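Local coordinates for protein putative alpha-L-fucosidase (Bacteroides thetaiotaomicron, PDB 4H41) that probably hydrolyses glycosidic bonds as a putative alpha-L-fucosidase in the metabolism of host glycans, on a TIM-barrel scaffold, at residues Asp45-Asn50 with Ser321-Ala326; Val217-His222 with Phe256-Lys261; Asp250-Phe255 with Leu297-Arg302; Ala274-Arg279 with His315-Gln320. All coordinates share one frame; numbering follows the deposited sequence.

Contact 1. Residues Asp45-Asn50 with Ser321-Ala326; sequences DIPHQN and SAYLQA
The flat amide of Gln49 meets Ser321-Ala326 through OE1, and the phenol ring of Tyr323 meets Pro47 through its hydroxyl. Gln49 OE1 accepts the backbone N of Ala322 at 2.9 Å. The bond is nearly straight at the hydrogen (165°), and its donor is tilted 18° from the carbonyl plane. The same oxygen lies 3.5 Å from Ser321 CA and 3.6 Å from Ala322 CB, and at the other corner of the amide NE2 donates to Ser314 O. With CG anti to the carbonyl carbon (chi1 -59°) and the chain extended beyond it, Gln49 carries its amide across to the turn. Tyr323 brings its hydroxyl to the proline ring of Pro47, where OH stands 3.8 Å from CD and the two side chains cross at about a right angle. A water joins the same pair: it donates to Pro47 O at 2.9 Å and makes a weak bond with Tyr323 OH. Pro47 O also accepts from His315 NE2. On the other segment, Ser321 OG accepts from Tyr323 N at 3.0 Å, closing an ST turn that leads toward the helix of 324-337, and is itself bonded to His315 O. Asn50 continues outward to a second subunit, where its side chain bonds the backbone of Ile288 and Phe290. The chemistry implies a link between two barrel loops that is mainly polar: bonds at both ends of the Gln49 amide restrict its rotation, and Ala322 N, in a largely buried setting, has its acceptor.

Contact 2. Residues Val217-His222 with Phe256-Lys261; sequences VSVQQH and FTVNKK
Val219 and Val258 make the tight part of this helix-helix contact: Val219 CG1 comes to 3.3 Å from Val258 CG2, closer than two methyl carbons usually pack. The other methyl of Val258 is held less closely, CG1 standing 4.1 Å from His222 CD2 near the plane of the imidazole. Beyond it His222 NE2 donates to Asn259 OD1 at 2.8 Å. The acceptor lies only 4° out of the ring plane, and the donor sits in the carbonyl plane on a lone pair, with ring and amide turned 47° apart. CG of His222 is trans to the backbone N (chi1 172°), which sends the ring across to the second helix. Around it are Trp226, Phe242 and Phe255, the last edge-to-face; a leucine in its place would probably leave the buried Asn259 OD1 without this donor. The solvent side is looser: Gln220 points away from helix 252-266, and exposed Lys261 pairs instead with Glu223. Ser218 OG accepts Gln221 N at 2.9 Å, an N-cap at the start of helix 219-233. The arrangement is typical of the TIM barrel, in which consecutive outer helices, here 219-233 and 252-266, pack side by side around the parallel strands.

Contact 3. Residues Asp250-Phe255 with Leu297-Arg302; sequences DELDAF and LEAAKR
Asp253 and Arg302 form a salt bridge through a single carboxylate oxygen. Asp253 OD1 receives Arg302 NH2 at 2.9 Å and Arg302 NE at 3.2 Å, the NH2 bond being the straighter. Both donors come on the syn side but from opposite faces of the carboxylate plane. OD1 lies at the guanidinium edge, close to its plane, while the two flat groups stand almost perpendicular, 85° apart. Beneath the charged pair Leu252 CB meets Ala299 CB at 3.7 Å, and that methyl is also 4.0 Å from Asp253 OD1. The contact joins two successive outer helices of the TIM barrel, 252-266 and 290-302, with strand 269-273 between them in the chain. Its apolar layer is buried, whereas the salt bridge lies at the exposed border, where solvent would be expected to weaken the attraction. A water adds a third donor to Asp253 OD1, at 2.8 Å, and donates equally closely to Ala299 O, tying the carboxylate to the backbone of the other helix. The bend of Arg302 at chi3 (-65°) folds the guanidinium back along its own helix, where Glu298 O and Ala299 CA lie under one face, near the rim. Farther in, Phe256 of helix 252-266 packs on Ala299 and Ala300, and at the start of segment 250-255 Asp250 forms a salt bridge with Lys80 of a neighbouring subunit.

Contact 4. Residues Ala274-Arg279 with His315-Gln320; sequences AESFDR and HFMSPQ
Phe316 packs against Ser276 and Phe277, joining the loop after strand 269-273 to helix 313-316, which follows strand 307-310; these are the last two strands of the TIM barrel. From Phe316 CB outward, the first neighbours are Ser276 O at 3.3 Å and Ser276 OG at 3.5 Å; that hydroxyl is hydrogen-bonded to Thr310 OG1. The ring then slides under Phe277 CB, which lies 3.5 Å from the ring centroid and only 7° off the normal, a CH-pi contact over the face. CD1 and CE1 each come to 3.7 Å from this same CB, and CZ at the tip to 3.8 Å. On the opposite face His315 CB sits over the ring centre, so the phenyl is sandwiched between two methylenes. The two phenyl rings themselves meet obliquely, planes at 47°. Replacing the phenyl by an alanine is likely to open a gap between His315 CB and Phe277 CB, leaving the Phe277 methylene without the face it rests on. An unidentified molecule, probably from the crystallisation liquor, lies beside Phe277. Farther along the segment, Met317, present as selenomethionine, lays its CG against Ser276 CB at 3.7 Å.

All four contacts belong to one TIM barrel of eight parallel strands. Contacts 2 and 3, with centres 12 Å apart, share helix 252-266 and interleave along the chain; together they tie three successive outer helices, 219-233, 252-266 and 290-302. Contacts 1 and 4 lie 9 Å apart on the same side of the chain's centre and touch chiefly through His315, whose ring and backbone carbonyl bond to residues of contact 1. Contact 1 bridges the chain segments that follow the first and last strands, where the barrel closes, and spans the other three in sequence. Its centre is 33 Å from that of contact 2, across the barrel. Contact 3 touches contact 4 where Leu297 packs on Ala274.

Contact 1. Residues Asp45-Asn50 with Ser321-Ala326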
loop_
_atom_site.group_PDB
_atom_site.type_symbol
_atom_site.label_atom_id
_atom_site.label_comp_id
_atom_site.label_asym_id
_atom_site.label_seq_id
_atom_site.Cartn_x
_atom_site.Cartn_y
_atom_site.Cartn_z
ATOM N N ASP B 45 13.338 3.377 0.260
ATOM C CA ASP B 45 11.919 3.497 0.547
ATOM C C ASP B 45 10.986 2.550 -0.187
ATOM O O ASP B 45 9.769 2.808 -0.214
ATOM C CB ASP B 45 11.503 4.948 0.196
ATOM C CG ASP B 45 11.691 5.316 -1.268
ATOM O OD1 ASP B 45 12.200 4.484 -2.025
ATOM O OD2 ASP B 45 11.282 6.429 -1.660
ATOM N N ILE B 46 11.483 1.435 -0.699
ATOM C CA ILE B 46 10.618 0.422 -1.336
ATOM C C ILE B 46 10.677 -0.841 -0.463
ATOM O O ILE B 46 11.764 -1.423 -0.312
ATOM C CB ILE B 46 11.049 0.108 -2.765
ATOM C CG1 ILE B 46 11.221 1.398 -3.627
ATOM C CG2 ILE B 46 10.072 -0.881 -3.400
ATOM C CD1 ILE B 46 9.949 2.284 -3.724
ATOM N N PRO B 47 9.524 -1.329 0.037
ATOM C CA PRO B 47 9.544 -2.499 0.923
ATOM C C PRO B 47 10.185 -3.705 0.264
ATOM O O PRO B 47 10.062 -3.928 -0.947
ATOM C CB PRO B 47 8.078 -2.728 1.253
ATOM C CG PRO B 47 7.484 -1.358 1.180
ATOM C CD PRO B 47 8.162 -0.732 -0.000
ATOM N N HIS B 48 10.948 -4.415 1.056
ATOM C CA HIS B 48 11.753 -5.551 0.583
ATOM C C HIS B 48 10.890 -6.725 0.194
ATOM O O HIS B 48 9.911 -7.041 0.907
ATOM C CB HIS B 48 12.723 -5.955 1.703
ATOM C CG HIS B 48 13.888 -6.803 1.274
ATOM N ND1 HIS B 48 14.827 -6.347 0.382
ATOM C CD2 HIS B 48 14.258 -8.035 1.696
ATOM C CE1 HIS B 48 15.742 -7.313 0.275
ATOM N NE2 HIS B 48 15.435 -8.359 1.026
ATOM N N GLN B 49 11.250 -7.422 -0.903
ATOM C CA GLN B 49 10.449 -8.597 -1.334
ATOM C C GLN B 49 10.943 -9.907 -0.724
ATOM O O GLN B 49 10.291 -10.904 -0.909
ATOM C CB GLN B 49 10.377 -8.725 -2.851
ATOM C CG GLN B 49 9.749 -7.474 -3.479
ATOM C CD GLN B 49 9.219 -7.760 -4.844
ATOM O OE1 GLN B 49 8.171 -8.357 -4.976
ATOM N NE2 GLN B 49 9.924 -7.354 -5.876
ATOM N N ASN B 50 12.074 -9.901 -0.021
ATOM C CA ASN B 50 12.624 -11.058 0.710
ATOM C C ASN B 50 12.986 -12.193 -0.253
ATOM O O ASN B 50 12.888 -13.369 0.078
ATOM C CB ASN B 50 11.661 -11.518 1.811
ATOM C CG ASN B 50 11.682 -10.517 2.930
ATOM O OD1 ASN B 50 12.748 -10.291 3.496
ATOM N ND2 ASN B 50 10.528 -9.972 3.318
ATOM N N SER B 321 6.848 -9.915 -9.132
ATOM C CA SER B 321 6.620 -8.928 -8.089
ATOM C C SER B 321 5.399 -9.243 -7.221
ATOM O O SER B 321 4.352 -9.665 -7.721
ATOM C CB SER B 321 6.420 -7.534 -8.673
ATOM O OG SER B 321 6.223 -6.605 -7.617
ATOM N N ALA B 322 5.500 -8.851 -5.935
ATOM C CA ALA B 322 4.367 -8.897 -4.993
ATOM C C ALA B 322 3.245 -7.948 -5.434
ATOM O O ALA B 322 2.101 -8.099 -5.002
ATOM C CB ALA B 322 4.850 -8.507 -3.596
ATOM N N TYR B 323 3.576 -6.923 -6.256
ATOM C CA TYR B 323 2.620 -5.999 -6.814
ATOM C C TYR B 323 2.184 -6.607 -8.131
ATOM O O TYR B 323 2.879 -6.466 -9.138
ATOM C CB TYR B 323 3.237 -4.594 -7.024
ATOM C CG TYR B 323 3.931 -4.010 -5.813
ATOM C CD1 TYR B 323 3.484 -4.294 -4.512
ATOM C CD2 TYR B 323 4.979 -3.110 -5.955
ATOM C CE1 TYR B 323 4.054 -3.680 -3.407
ATOM C CE2 TYR B 323 5.591 -2.529 -4.847
ATOM C CZ TYR B 323 5.127 -2.817 -3.575
ATOM O OH TYR B 323 5.719 -2.272 -2.463
ATOM N N LEU B 324 1.033 -7.275 -8.140
ATOM C CA LEU B 324 0.574 -8.035 -9.314
ATOM C C LEU B 324 0.249 -7.130 -10.496
ATOM O O LEU B 324 0.235 -7.607 -11.628
ATOM C CB LEU B 324 -0.600 -8.945 -8.988
ATOM C CG LEU B 324 -0.331 -9.997 -7.875
ATOM C CD1 LEU B 324 -1.557 -10.871 -7.676
ATOM C CD2 LEU B 324 0.861 -10.854 -8.214
ATOM N N GLN B 325 0.112 -5.820 -10.261
ATOM C CA GLN B 325 -0.065 -4.831 -11.338
ATOM C C GLN B 325 1.193 -4.764 -12.204
ATOM O O GLN B 325 1.129 -4.345 -13.359
ATOM C CB GLN B 325 -0.388 -3.416 -10.779
ATOM C CG GLN B 325 -1.505 -3.375 -9.718
ATOM C CD GLN B 325 -1.014 -3.536 -8.290
ATOM O OE1 GLN B 325 0.017 -4.180 -8.026
ATOM N NE2 GLN B 325 -1.711 -2.955 -7.340
ATOM N N ALA B 326 2.337 -5.165 -11.641
ATOM C CA ALA B 326 3.624 -5.229 -12.331
ATOM C C ALA B 326 3.645 -6.314 -13.402
ATOM O O ALA B 326 4.108 -6.044 -14.502
ATOM C CB ALA B 326 4.753 -5.478 -11.346
HETATM O O HOH W 1 7.466 -4.527 -2.009
#

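Contact 2. Residues Val217-His222 with Phe256-Lys261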
loop_
_atom_site.group_PDB
_atom_site.type_symbol
_atom_site.label_atom_id
_atom_site.label_comp_id
_atom_site.label_asym_id
_atom_site.label_seq_id
_atom_site.Cartn_x
_atom_site.Cartn_y
_atom_site.Cartn_z
ATOM N N VAL B 217 10.665 24.136 -10.967
ATOM C CA VAL B 217 11.735 24.811 -11.678
ATOM C C VAL B 217 11.322 25.106 -13.131
ATOM O O VAL B 217 10.669 24.287 -13.784
ATOM C CB VAL B 217 13.044 23.981 -11.605
ATOM C CG1 VAL B 217 12.976 22.707 -12.460
ATOM C CG2 VAL B 217 14.259 24.837 -12.001
ATOM N N SER B 218 11.742 26.254 -13.647
ATOM C CA SER B 218 11.501 26.568 -15.064
ATOM C C SER B 218 12.507 25.799 -15.908
ATOM O O SER B 218 13.580 25.407 -15.424
ATOM C CB SER B 218 11.657 28.068 -15.303
ATOM O OG SER B 218 13.017 28.439 -15.161
ATOM N N VAL B 219 12.186 25.589 -17.169
ATOM C CA VAL B 219 13.126 24.950 -18.094
ATOM C C VAL B 219 14.414 25.768 -18.167
ATOM O O VAL B 219 15.497 25.202 -18.187
ATOM C CB VAL B 219 12.512 24.818 -19.518
ATOM C CG1 VAL B 219 13.565 24.399 -20.528
ATOM C CG2 VAL B 219 11.375 23.831 -19.519
ATOM N N GLN B 220 14.285 27.118 -18.184
ATOM C CA GLN B 220 15.416 28.030 -18.289
ATOM C C GLN B 220 16.359 27.914 -17.098
ATOM O O GLN B 220 17.580 27.863 -17.295
ATOM C CB GLN B 220 14.927 29.488 -18.437
ATOM C CG GLN B 220 14.097 29.726 -19.709
ATOM C CD GLN B 220 12.575 29.566 -19.569
ATOM O OE1 GLN B 220 12.046 28.668 -18.881
ATOM N NE2 GLN B 220 11.819 30.389 -20.300
ATOM N N GLN B 221 15.821 27.875 -15.878
ATOM C CA GLN B 221 16.658 27.762 -14.663
ATOM C C GLN B 221 17.280 26.373 -14.556
ATOM O O GLN B 221 18.433 26.251 -14.162
ATOM C CB GLN B 221 15.835 28.090 -13.417
ATOM C CG GLN B 221 16.658 28.292 -12.147
ATOM C CD GLN B 221 17.691 29.390 -12.232
ATOM O OE1 GLN B 221 17.525 30.400 -12.931
ATOM N NE2 GLN B 221 18.798 29.211 -11.549
ATOM N N HIS B 222 16.542 25.341 -14.918
ATOM C CA HIS B 222 17.063 23.974 -14.942
ATOM C C HIS B 222 18.254 23.907 -15.898
ATOM O O HIS B 222 19.288 23.402 -15.531
ATOM C CB HIS B 222 15.959 23.015 -15.384
ATOM C CG HIS B 222 16.410 21.610 -15.625
ATOM N ND1 HIS B 222 16.462 20.682 -14.596
ATOM C CD2 HIS B 222 16.767 21.011 -16.783
ATOM C CE1 HIS B 222 16.857 19.553 -15.153
ATOM N NE2 HIS B 222 17.069 19.709 -16.472
ATOM N N PHE B 256 13.072 17.149 -21.996
ATOM C CA PHE B 256 13.943 16.222 -22.700
ATOM C C PHE B 256 14.754 16.907 -23.792
ATOM O O PHE B 256 15.915 16.541 -24.006
ATOM C CB PHE B 256 13.151 15.046 -23.282
ATOM C CG PHE B 256 12.644 14.013 -22.294
ATOM C CD1 PHE B 256 12.777 14.198 -20.917
ATOM C CD2 PHE B 256 11.995 12.880 -22.732
ATOM C CE1 PHE B 256 12.330 13.219 -20.021
ATOM C CE2 PHE B 256 11.580 11.898 -21.835
ATOM C CZ PHE B 256 11.724 12.090 -20.484
ATOM N N THR B 257 14.181 17.913 -24.458
ATOM C CA THR B 257 14.899 18.664 -25.479
ATOM C C THR B 257 16.096 19.395 -24.848
ATOM O O THR B 257 17.219 19.330 -25.372
ATOM C CB THR B 257 13.977 19.642 -26.207
ATOM O OG1 THR B 257 12.966 18.884 -26.881
ATOM C CG2 THR B 257 14.737 20.491 -27.224
ATOM N N VAL B 258 15.880 20.014 -23.686
ATOM C CA VAL B 258 16.959 20.694 -22.990
ATOM C C VAL B 258 18.017 19.700 -22.463
ATOM O O VAL B 258 19.198 19.974 -22.608
ATOM C CB VAL B 258 16.392 21.554 -21.844
ATOM C CG1 VAL B 258 17.425 21.796 -20.779
ATOM C CG2 VAL B 258 15.832 22.862 -22.388
ATOM N N ASN B 259 17.613 18.597 -21.862
ATOM C CA ASN B 259 18.547 17.620 -21.324
ATOM C C ASN B 259 19.409 16.995 -22.458
ATOM O O ASN B 259 20.609 16.822 -22.287
ATOM C CB ASN B 259 17.821 16.562 -20.502
ATOM C CG ASN B 259 17.305 17.100 -19.203
ATOM O OD1 ASN B 259 17.697 18.190 -18.772
ATOM N ND2 ASN B 259 16.438 16.351 -18.554
ATOM N N LYS B 260 18.841 16.845 -23.634
ATOM C CA LYS B 260 19.565 16.295 -24.792
ATOM C C LYS B 260 20.539 17.340 -25.341
ATOM O O LYS B 260 21.702 17.023 -25.648
ATOM C CB LYS B 260 18.559 15.798 -25.845
ATOM C CG LYS B 260 19.175 15.329 -27.149
ATOM C CD LYS B 260 20.045 14.131 -27.056
ATOM C CE LYS B 260 20.468 13.747 -28.469
ATOM N NZ LYS B 260 21.852 13.283 -28.522
ATOM N N LYS B 261 20.107 18.583 -25.395
ATOM C CA LYS B 261 20.951 19.715 -25.826
ATOM C C LYS B 261 22.214 19.838 -24.934
ATOM O O LYS B 261 23.329 20.006 -25.431
ATOM C CB LYS B 261 20.131 21.004 -25.752
ATOM C CG LYS B 261 20.938 22.250 -26.191
ATOM C CD LYS B 261 20.065 23.466 -26.391
ATOM C CE LYS B 261 19.251 23.848 -25.189
ATOM N NZ LYS B 261 18.769 25.265 -25.265
#

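Contact 3. Residues Asp250-Phe255 with Leu297-Arg302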
loop_
_atom_site.group_PDB
_atom_site.type_symbol
_atom_site.label_atom_id
_atom_site.label_comp_id
_atom_site.label_asym_id
_atom_site.label_seq_id
_atom_site.Cartn_x
_atom_site.Cartn_y
_atom_site.Cartn_z
ATOM N N ASP B 250 2.874 16.545 -20.100
ATOM C CA ASP B 250 2.891 17.524 -21.191
ATOM C C ASP B 250 4.169 18.433 -21.099
ATOM O O ASP B 250 4.329 19.345 -21.911
ATOM C CB ASP B 250 1.617 18.365 -21.196
ATOM C CG ASP B 250 1.308 19.097 -19.920
ATOM O OD1 ASP B 250 2.135 19.049 -18.996
ATOM O OD2 ASP B 250 0.203 19.687 -19.828
ATOM N N GLU B 251 5.078 18.166 -20.142
ATOM C CA GLU B 251 6.347 18.897 -20.004
ATOM C C GLU B 251 7.540 18.066 -20.465
ATOM O O GLU B 251 8.662 18.561 -20.453
ATOM C CB GLU B 251 6.560 19.298 -18.532
ATOM C CG GLU B 251 5.469 20.212 -18.042
ATOM C CD GLU B 251 5.555 20.598 -16.578
ATOM O OE1 GLU B 251 5.887 19.742 -15.721
ATOM O OE2 GLU B 251 5.172 21.750 -16.283
ATOM N N LEU B 252 7.305 16.818 -20.903
ATOM C CA LEU B 252 8.381 15.891 -21.277
ATOM C C LEU B 252 9.183 16.411 -22.447
ATOM O O LEU B 252 10.417 16.418 -22.391
ATOM C CB LEU B 252 7.793 14.519 -21.640
ATOM C CG LEU B 252 7.145 13.722 -20.466
ATOM C CD1 LEU B 252 6.345 12.576 -21.004
ATOM C CD2 LEU B 252 8.176 13.215 -19.535
ATOM N N ASP B 253 8.505 16.867 -23.508
ATOM C CA ASP B 253 9.237 17.365 -24.678
ATOM C C ASP B 253 10.127 18.567 -24.332
ATOM O O ASP B 253 11.274 18.603 -24.770
ATOM C CB ASP B 253 8.294 17.759 -25.816
ATOM C CG ASP B 253 7.594 16.613 -26.497
ATOM O OD1 ASP B 253 8.066 15.464 -26.361
ATOM O OD2 ASP B 253 6.596 16.871 -27.218
ATOM N N ALA B 254 9.634 19.491 -23.522
ATOM C CA ALA B 254 10.426 20.675 -23.167
ATOM C C ALA B 254 11.681 20.302 -22.382
ATOM O O ALA B 254 12.775 20.758 -22.720
ATOM C CB ALA B 254 9.575 21.653 -22.371
ATOM N N PHE B 255 11.540 19.460 -21.344
ATOM C CA PHE B 255 12.705 19.093 -20.533
ATOM C C PHE B 255 13.619 18.120 -21.267
ATOM O O PHE B 255 14.835 18.233 -21.138
ATOM C CB PHE B 255 12.275 18.515 -19.170
ATOM C CG PHE B 255 11.947 19.606 -18.175
ATOM C CD1 PHE B 255 12.947 20.232 -17.458
ATOM C CD2 PHE B 255 10.642 20.037 -17.995
ATOM C CE1 PHE B 255 12.652 21.277 -16.584
ATOM C CE2 PHE B 255 10.341 21.068 -17.099
ATOM C CZ PHE B 255 11.353 21.686 -16.406
ATOM N N LEU B 297 8.387 6.976 -22.633
ATOM C CA LEU B 297 9.325 6.331 -23.551
ATOM C C LEU B 297 9.184 6.915 -24.963
ATOM O O LEU B 297 10.170 7.008 -25.702
ATOM C CB LEU B 297 9.121 4.807 -23.557
ATOM C CG LEU B 297 9.409 4.097 -22.203
ATOM C CD1 LEU B 297 9.121 2.607 -22.340
ATOM C CD2 LEU B 297 10.843 4.289 -21.744
ATOM N N GLU B 298 7.939 7.300 -25.330
ATOM C CA GLU B 298 7.685 7.934 -26.623
ATOM C C GLU B 298 8.400 9.297 -26.691
ATOM O O GLU B 298 8.973 9.637 -27.711
ATOM C CB GLU B 298 6.187 8.087 -26.905
ATOM C CG GLU B 298 5.547 6.756 -27.231
ATOM C CD GLU B 298 4.042 6.767 -27.400
ATOM O OE1 GLU B 298 3.412 7.831 -27.183
ATOM O OE2 GLU B 298 3.486 5.690 -27.721
ATOM N N ALA B 299 8.342 10.079 -25.626
ATOM C CA ALA B 299 9.030 11.369 -25.573
ATOM C C ALA B 299 10.555 11.184 -25.662
ATOM O O ALA B 299 11.231 11.963 -26.337
ATOM C CB ALA B 299 8.659 12.091 -24.305
ATOM N N ALA B 300 11.105 10.160 -24.987
ATOM C CA ALA B 300 12.550 9.914 -25.048
ATOM C C ALA B 300 12.992 9.593 -26.467
ATOM O O ALA B 300 14.042 10.057 -26.924
ATOM C CB ALA B 300 12.931 8.777 -24.113
ATOM N N LYS B 301 12.200 8.781 -27.175
ATOM C CA LYS B 301 12.502 8.439 -28.563
ATOM C C LYS B 301 12.401 9.688 -29.464
ATOM O O LYS B 301 13.260 9.875 -30.324
ATOM C CB LYS B 301 11.607 7.351 -29.093
ATOM C CG LYS B 301 12.115 6.771 -30.411
ATOM C CD LYS B 301 11.296 5.575 -30.897
ATOM C CE LYS B 301 11.906 4.898 -32.101
ATOM N NZ LYS B 301 11.118 3.675 -32.506
ATOM N N ARG B 302 11.386 10.538 -29.271
ATOM C CA ARG B 302 11.261 11.779 -30.065
ATOM C C ARG B 302 12.466 12.692 -29.861
ATOM O O ARG B 302 12.859 13.400 -30.778
ATOM C CB ARG B 302 10.009 12.571 -29.695
ATOM C CG ARG B 302 8.702 11.987 -30.195
ATOM C CD ARG B 302 7.587 13.017 -30.110
ATOM N NE ARG B 302 7.264 13.409 -28.743
ATOM C CZ ARG B 302 6.440 12.768 -27.918
ATOM N NH1 ARG B 302 5.811 11.670 -28.310
ATOM N NH2 ARG B 302 6.199 13.248 -26.716
HETATM O O HOH W 2 10.704 14.675 -26.550
#

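Contact 4. Residues Ala274-Arg279 with His315-Gln320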
loop_
_atom_site.group_PDB
_atom_site.type_symbol
_atom_site.label_atom_id
_atom_site.label_comp_id
_atom_site.label_asym_id
_atom_site.label_seq_id
_atom_site.Cartn_x
_atom_site.Cartn_y
_atom_site.Cartn_z
ATOM N N ALA B 274 13.334 5.942 -16.769
ATOM C CA ALA B 274 11.893 5.865 -16.943
ATOM C C ALA B 274 11.278 5.153 -15.764
ATOM O O ALA B 274 11.328 3.934 -15.687
ATOM C CB ALA B 274 11.545 5.156 -18.240
ATOM N N GLU B 275 10.754 5.918 -14.820
ATOM C CA GLU B 275 10.156 5.364 -13.605
ATOM C C GLU B 275 8.953 4.493 -13.946
ATOM O O GLU B 275 8.041 4.944 -14.646
ATOM C CB GLU B 275 9.760 6.481 -12.671
ATOM C CG GLU B 275 10.979 7.240 -12.169
ATOM C CD GLU B 275 10.683 8.396 -11.234
ATOM O OE1 GLU B 275 9.516 8.855 -11.214
ATOM O OE2 GLU B 275 11.570 8.722 -10.408
ATOM N N SER B 276 8.933 3.258 -13.421
ATOM C CA SER B 276 7.854 2.311 -13.691
ATOM C C SER B 276 6.902 2.176 -12.513
ATOM O O SER B 276 6.012 1.300 -12.509
ATOM C CB SER B 276 8.450 0.981 -14.147
ATOM O OG SER B 276 9.480 0.538 -13.300
ATOM N N PHE B 277 6.981 3.137 -11.562
ATOM C CA PHE B 277 6.063 3.265 -10.436
ATOM C C PHE B 277 5.275 4.559 -10.621
ATOM O O PHE B 277 5.742 5.464 -11.328
ATOM C CB PHE B 277 6.784 3.229 -9.098
ATOM C CG PHE B 277 7.782 4.337 -8.908
ATOM C CD1 PHE B 277 9.076 4.213 -9.384
ATOM C CD2 PHE B 277 7.402 5.550 -8.342
ATOM C CE1 PHE B 277 9.991 5.250 -9.237
ATOM C CE2 PHE B 277 8.327 6.575 -8.180
ATOM C CZ PHE B 277 9.631 6.396 -8.591
ATOM N N ASP B 278 4.090 4.652 -10.009
ATOM C CA ASP B 278 3.221 5.784 -10.181
ATOM C C ASP B 278 3.420 6.840 -9.082
ATOM O O ASP B 278 3.187 6.575 -7.932
ATOM C CB ASP B 278 1.744 5.293 -10.206
ATOM C CG ASP B 278 0.857 6.186 -11.038
ATOM O OD1 ASP B 278 0.839 7.405 -10.763
ATOM O OD2 ASP B 278 0.187 5.661 -12.015
ATOM N N ARG B 279 3.770 8.058 -9.464
ATOM C CA ARG B 279 3.915 9.174 -8.525
ATOM C C ARG B 279 2.596 9.946 -8.335
ATOM O O ARG B 279 2.569 10.885 -7.562
ATOM C CB ARG B 279 4.984 10.168 -9.047
ATOM C CG ARG B 279 6.363 9.730 -8.743
ATOM C CD ARG B 279 7.337 10.850 -9.079
ATOM N NE ARG B 279 8.669 10.335 -8.961
ATOM C CZ ARG B 279 9.315 10.134 -7.830
ATOM N NH1 ARG B 279 8.826 10.589 -6.685
ATOM N NH2 ARG B 279 10.512 9.588 -7.844
ATOM N N HIS B 315 10.287 -4.769 -8.721
ATOM C CA HIS B 315 9.051 -4.425 -8.030
ATOM C C HIS B 315 7.951 -4.001 -8.963
ATOM O O HIS B 315 6.757 -4.254 -8.682
ATOM C CB HIS B 315 9.288 -3.272 -7.046
ATOM C CG HIS B 315 10.005 -3.664 -5.789
ATOM N ND1 HIS B 315 11.372 -3.785 -5.748
ATOM C CD2 HIS B 315 9.514 -3.924 -4.556
ATOM C CE1 HIS B 315 11.673 -4.116 -4.499
ATOM N NE2 HIS B 315 10.585 -4.161 -3.746
ATOM N N PHE B 316 8.301 -3.228 -9.999
ATOM C CA PHE B 316 7.280 -2.538 -10.768
ATOM C C PHE B 316 6.974 -3.079 -12.156
ATOM O O PHE B 316 5.940 -2.695 -12.686
ATOM C CB PHE B 316 7.596 -1.048 -10.816
ATOM C CG PHE B 316 7.710 -0.497 -9.408
ATOM C CD1 PHE B 316 6.601 -0.426 -8.582
ATOM C CD2 PHE B 316 8.935 -0.090 -8.896
ATOM C CE1 PHE B 316 6.697 0.061 -7.277
ATOM C CE2 PHE B 316 9.025 0.421 -7.586
ATOM C CZ PHE B 316 7.915 0.448 -6.780
HETATM N N MSE B 317 7.781 -3.982 -12.720
HETATM C CA MSE B 317 7.489 -4.589 -14.015
HETATM C C MSE B 317 7.620 -6.081 -14.028
HETATM O O MSE B 317 7.377 -6.681 -15.060
HETATM C CB MSE B 317 8.405 -4.007 -15.107
HETATM C CG MSE B 317 8.361 -2.547 -15.201
HETATM SE SE MSE B 317 9.506 -1.899 -16.700
HETATM C CE MSE B 317 8.579 -2.810 -18.170
ATOM N N SER B 318 7.977 -6.709 -12.937
ATOM C CA SER B 318 8.227 -8.141 -13.008
ATOM C C SER B 318 7.004 -8.998 -12.829
ATOM O O SER B 318 6.264 -8.802 -11.880
ATOM C CB SER B 318 9.220 -8.543 -11.929
ATOM O OG SER B 318 9.377 -9.958 -11.889
ATOM N N PRO B 319 6.882 -10.100 -13.591
ATOM C CA PRO B 319 5.832 -11.095 -13.289
ATOM C C PRO B 319 5.949 -11.733 -11.897
ATOM O O PRO B 319 4.971 -12.267 -11.372
ATOM C CB PRO B 319 6.077 -12.188 -14.376
ATOM C CG PRO B 319 6.724 -11.476 -15.482
ATOM C CD PRO B 319 7.637 -10.458 -14.806
ATOM N N GLN B 320 7.130 -11.633 -11.261
ATOM C CA GLN B 320 7.362 -12.176 -9.930
ATOM C C GLN B 320 7.088 -11.183 -8.812
ATOM O O GLN B 320 7.059 -11.581 -7.635
ATOM C CB GLN B 320 8.841 -12.607 -9.858
ATOM C CG GLN B 320 9.145 -13.520 -8.696
ATOM C CD GLN B 320 10.546 -14.085 -8.742
ATOM O OE1 GLN B 320 10.806 -15.075 -8.088
ATOM N NE2 GLN B 320 11.505 -13.462 -9.455
#